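Local coordinates for guanine nucleotide exchange protein (Legionella pneumophila, PDB 1XSZ), which probably acts as a guanine nucleotide exchange factor for ADP-ribosylation factor (Arf) GTPases, through a Sec7 domain whose active site lies beneath a C-terminal cap, at residues Leu221-Phe224 with Leu225-Thr228; Val332-Leu335 with Ile336-Tyr339. All blocks are in the same frame, centred on the assembly; numbering follows the deposited sequence. Where two conformers were deposited one is given.

Both contacts are local, each within one continuous piece of chain, and both belong to the C-terminal capping domain of RalF, the part that lies over the active site of the Sec7 domain. Interaction 1 closes helix 216-224 and turns the chain into a loop; interaction 2 is the first stretch of helix 332-351. Their centres are 28 Å apart and their nearest atoms about 13 Å, so they do not touch. What joins them is the six-stranded antiparallel sheet: L221, F224 and L225 pack on strands 243-248, 260-268 and 274-280, while V332, I336 and Y339 meet F324 of strand 323-325 at the other end of the strand order.

Interaction 1: Leu221-Phe224 with Leu225-Thr228; sequences LDSF and LHST
L225 and F224 dominate this helix end, and S227 ties the chain back onto F224. The N of L225 makes two weak hydrogen bonds, to L221 O and to D222 O, the latter at 3.3 Å. The L225 side chain runs back past the same carbonyls, L225 CG 3.6 Å from D222 O and L225 CD1 3.9 Å from D222 OD1, a carboxylate oxygen that is salt-bridged to K261. F224 O then takes two bonds from S227, one from N at 3.1 Å and one from OG at 2.7 Å. This is a type I beta turn, F224 to S227, at the C-terminal end of helix 216-224 in the capping domain, with the H226 N to S223 O bond alongside. A chi1 of 70° turns the S227 OG back over its own backbone, toward F224 O. The same OG sits over one face of the F224 ring, 3.6 Å above its plane and offset toward the rim. H226 is exposed, its ring set against the S223 carbonyl with H226 ND1 2.9 Å from S223 O, at an angle too poor for a hydrogen bond. Inward, the F224 ring packs on V230, I232 and V235 of the following loop and on T245 and I264 of the sheet.

Interaction 2: Val332-Leu335 with Ile336-Tyr339; sequences VGDL and IKAY
V332-L335 and I336-Y339 are successive turns of one alpha helix, joined by four i to i+4 backbone bonds: I336 N to V332 O, K337 N to G333 O, A338 N to D334 O and Y339 N to L335 O, all 2.9 to 3.0 Å. L335 O also accepts a bond from the hydroxyl of Y205. The side chains of V332 and I336 run together along one flank, one turn apart, V332 CG2 touching I336 CD1 at 3.9 Å, and both rest on F324. D334 and K337 run alongside each other in the same manner. The lysine chain bends at chi3 (-70°), which folds K337 CE back to 3.5 Å from G333 O and 3.8 Å from D334 OD1. Its salt bridge is long, K337 NZ to D334 OD1 at 3.9 Å, and a water spans the two charges, accepting from K337 NZ at 2.9 Å and donating more weakly to D334 OD1. A338 packs on I307 and A311 of helix 306-315, and the Y339 ring meets F324 edge-to-face. Buried L335, A338 and Y339 on one side and the D334/K337 pair on another, as in an amphipathic helix, mark the start of helix 332-351 against strand 323-325 and helix 306-315 of the capping domain.

Interaction 1: Leu221-Phe224 with Leu225-Thr228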
loop_
_atom_site.group_PDB
_atom_site.type_symbol
_atom_site.label_atom_id
_atom_site.label_comp_id
_atom_site.label_asym_id
_atom_site.label_seq_id
_atom_site.Cartn_x
_atom_site.Cartn_y
_atom_site.Cartn_z
ATOM N N LEU A 221 15.793 -14.543 -1.155
ATOM C CA LEU A 221 14.771 -13.747 -0.490
ATOM C C LEU A 221 13.406 -14.417 -0.617
ATOM O O LEU A 221 12.647 -14.504 0.348
ATOM C CB LEU A 221 14.713 -12.354 -1.115
ATOM C CG LEU A 221 13.641 -11.414 -0.567
ATOM C CD1 LEU A 221 13.884 -11.148 0.905
ATOM C CD2 LEU A 221 13.673 -10.112 -1.352
ATOM N N ASP A 222 13.110 -14.889 -1.821
ATOM C CA ASP A 222 11.843 -15.547 -2.096
ATOM C C ASP A 222 11.684 -16.781 -1.208
ATOM O O ASP A 222 10.623 -16.999 -0.617
ATOM C CB ASP A 222 11.779 -15.920 -3.582
ATOM C CG ASP A 222 10.410 -16.403 -4.007
ATOM O OD1 ASP A 222 9.410 -15.985 -3.387
ATOM O OD2 ASP A 222 10.335 -17.191 -4.973
ATOM N N SER A 223 12.746 -17.576 -1.108
ATOM C CA SER A 223 12.723 -18.784 -0.291
ATOM C C SER A 223 12.598 -18.456 1.193
ATOM O O SER A 223 11.937 -19.172 1.945
ATOM C CB SER A 223 13.995 -19.601 -0.528
ATOM O OG SER A 223 14.017 -20.759 0.288
ATOM N N PHE A 224 13.234 -17.366 1.609
ATOM C CA PHE A 224 13.203 -16.940 3.001
ATOM C C PHE A 224 11.784 -16.712 3.518
ATOM O O PHE A 224 11.516 -16.883 4.705
ATOM C CB PHE A 224 14.042 -15.668 3.168
ATOM C CG PHE A 224 14.231 -15.247 4.596
ATOM C CD1 PHE A 224 13.299 -14.430 5.229
ATOM C CD2 PHE A 224 15.341 -15.677 5.317
ATOM C CE1 PHE A 224 13.469 -14.048 6.556
ATOM C CE2 PHE A 224 15.520 -15.303 6.643
ATOM C CZ PHE A 224 14.586 -14.487 7.266
ATOM N N LEU A 225 10.877 -16.328 2.623
ATOM C CA LEU A 225 9.492 -16.074 3.002
ATOM C C LEU A 225 8.823 -17.249 3.712
ATOM O O LEU A 225 7.990 -17.052 4.596
ATOM C CB LEU A 225 8.674 -15.692 1.767
ATOM C CG LEU A 225 9.004 -14.316 1.187
ATOM C CD1 LEU A 225 8.275 -14.128 -0.127
ATOM C CD2 LEU A 225 8.609 -13.237 2.179
ATOM N N HIS A 226 9.183 -18.468 3.330
ATOM C CA HIS A 226 8.593 -19.643 3.963
ATOM C C HIS A 226 9.622 -20.448 4.745
ATOM O O HIS A 226 9.468 -21.655 4.930
ATOM C CB HIS A 226 7.921 -20.538 2.917
ATOM C CG HIS A 226 8.863 -21.099 1.898
ATOM N ND1 HIS A 226 9.486 -20.318 0.950
ATOM C CD2 HIS A 226 9.281 -22.368 1.676
ATOM C CE1 HIS A 226 10.247 -21.082 0.185
ATOM N NE2 HIS A 226 10.140 -22.330 0.606
ATOM N N SER A 227 10.667 -19.771 5.211
ATOM C CA SER A 227 11.722 -20.425 5.976
ATOM C C SER A 227 11.453 -20.322 7.472
ATOM O O SER A 227 10.620 -19.528 7.914
ATOM C CB SER A 227 13.078 -19.786 5.666
ATOM O OG SER A 227 13.150 -18.474 6.201
ATOM N N THR A 228 12.171 -21.130 8.247
ATOM C CA THR A 228 12.031 -21.134 9.696
ATOM C C THR A 228 13.413 -21.197 10.344
ATOM O O THR A 228 14.246 -22.022 9.970
ATOM C CB THR A 228 11.208 -22.349 10.180
ATOM O OG1 THR A 228 9.948 -22.381 9.499
ATOM C CG2 THR A 228 10.959 -22.257 11.679
#

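Interaction 2: Val332-Leu335 with Ile336-Tyr339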
loop_
_atom_site.group_PDB
_atom_site.type_symbol
_atom_site.label_atom_id
_atom_site.label_comp_id
_atom_site.label_asym_id
_atom_site.label_seq_id
_atom_site.Cartn_x
_atom_site.Cartn_y
_atom_site.Cartn_z
ATOM N N VAL A 332 14.313 11.709 -1.078
ATOM C CA VAL A 332 14.840 10.768 -2.058
ATOM C C VAL A 332 16.364 10.865 -2.182
ATOM O O VAL A 332 17.046 9.856 -2.374
ATOM C CB VAL A 332 14.156 10.968 -3.444
ATOM C CG1 VAL A 332 14.653 12.242 -4.118
ATOM C CG2 VAL A 332 14.395 9.752 -4.324
ATOM N N GLY A 333 16.901 12.071 -2.050
ATOM C CA GLY A 333 18.339 12.237 -2.150
ATOM C C GLY A 333 19.083 11.449 -1.091
ATOM O O GLY A 333 20.158 10.909 -1.353
ATOM N N ASP A 334 18.525 11.377 0.112
ATOM C CA ASP A 334 19.192 10.635 1.171
ATOM C C ASP A 334 19.168 9.135 0.884
ATOM O O ASP A 334 20.126 8.430 1.192
ATOM C CB ASP A 334 18.558 10.957 2.526
ATOM C CG ASP A 334 18.815 12.394 2.951
ATOM O OD1 ASP A 334 19.991 12.819 2.925
ATOM O OD2 ASP A 334 17.849 13.097 3.307
ATOM N N LEU A 335 18.088 8.649 0.281
ATOM C CA LEU A 335 17.992 7.230 -0.061
ATOM C C LEU A 335 19.000 6.892 -1.158
ATOM O O LEU A 335 19.655 5.851 -1.122
ATOM C CB LEU A 335 16.580 6.893 -0.552
ATOM C CG LEU A 335 15.449 7.032 0.469
ATOM C CD1 LEU A 335 14.098 6.871 -0.218
ATOM C CD2 LEU A 335 15.630 5.989 1.549
ATOM N N ILE A 336 19.115 7.773 -2.144
ATOM C CA ILE A 336 20.038 7.569 -3.249
ATOM C C ILE A 336 21.484 7.615 -2.766
ATOM O O ILE A 336 22.285 6.749 -3.121
ATOM C CB ILE A 336 19.793 8.625 -4.349
ATOM C CG1 ILE A 336 18.488 8.296 -5.081
ATOM C CG2 ILE A 336 20.959 8.653 -5.336
ATOM C CD1 ILE A 336 17.925 9.446 -5.909
ATOM N N LYS A 337 21.820 8.604 -1.944
ATOM C CA LYS A 337 23.186 8.701 -1.442
ATOM C C LYS A 337 23.565 7.496 -0.586
ATOM O O LYS A 337 24.668 6.967 -0.709
ATOM C CB LYS A 337 23.375 9.998 -0.652
ATOM C CG LYS A 337 23.450 11.229 -1.547
ATOM C CD LYS A 337 23.751 12.495 -0.761
ATOM C CE LYS A 337 22.582 12.912 0.105
ATOM N NZ LYS A 337 22.842 14.230 0.756
ATOM N N ALA A 338 22.648 7.044 0.264
ATOM C CA ALA A 338 22.934 5.895 1.116
ATOM C C ALA A 338 23.170 4.650 0.264
ATOM O O ALA A 338 24.093 3.871 0.517
ATOM C CB ALA A 338 21.781 5.663 2.091
ATOM N N TYR A 339 22.336 4.467 -0.751
ATOM C CA TYR A 339 22.460 3.326 -1.647
ATOM C C TYR A 339 23.777 3.398 -2.420
ATOM O O TYR A 339 24.507 2.409 -2.507
ATOM C CB TYR A 339 21.277 3.311 -2.617
ATOM C CG TYR A 339 21.365 2.279 -3.715
ATOM C CD1 TYR A 339 21.024 0.944 -3.481
ATOM C CD2 TYR A 339 21.755 2.644 -5.003
ATOM C CE1 TYR A 339 21.061 0.003 -4.510
ATOM C CE2 TYR A 339 21.797 1.716 -6.035
ATOM C CZ TYR A 339 21.445 0.396 -5.785
ATOM O OH TYR A 339 21.458 -0.504 -6.821
HETATM O O HOH W 1 19.985 14.706 0.578
#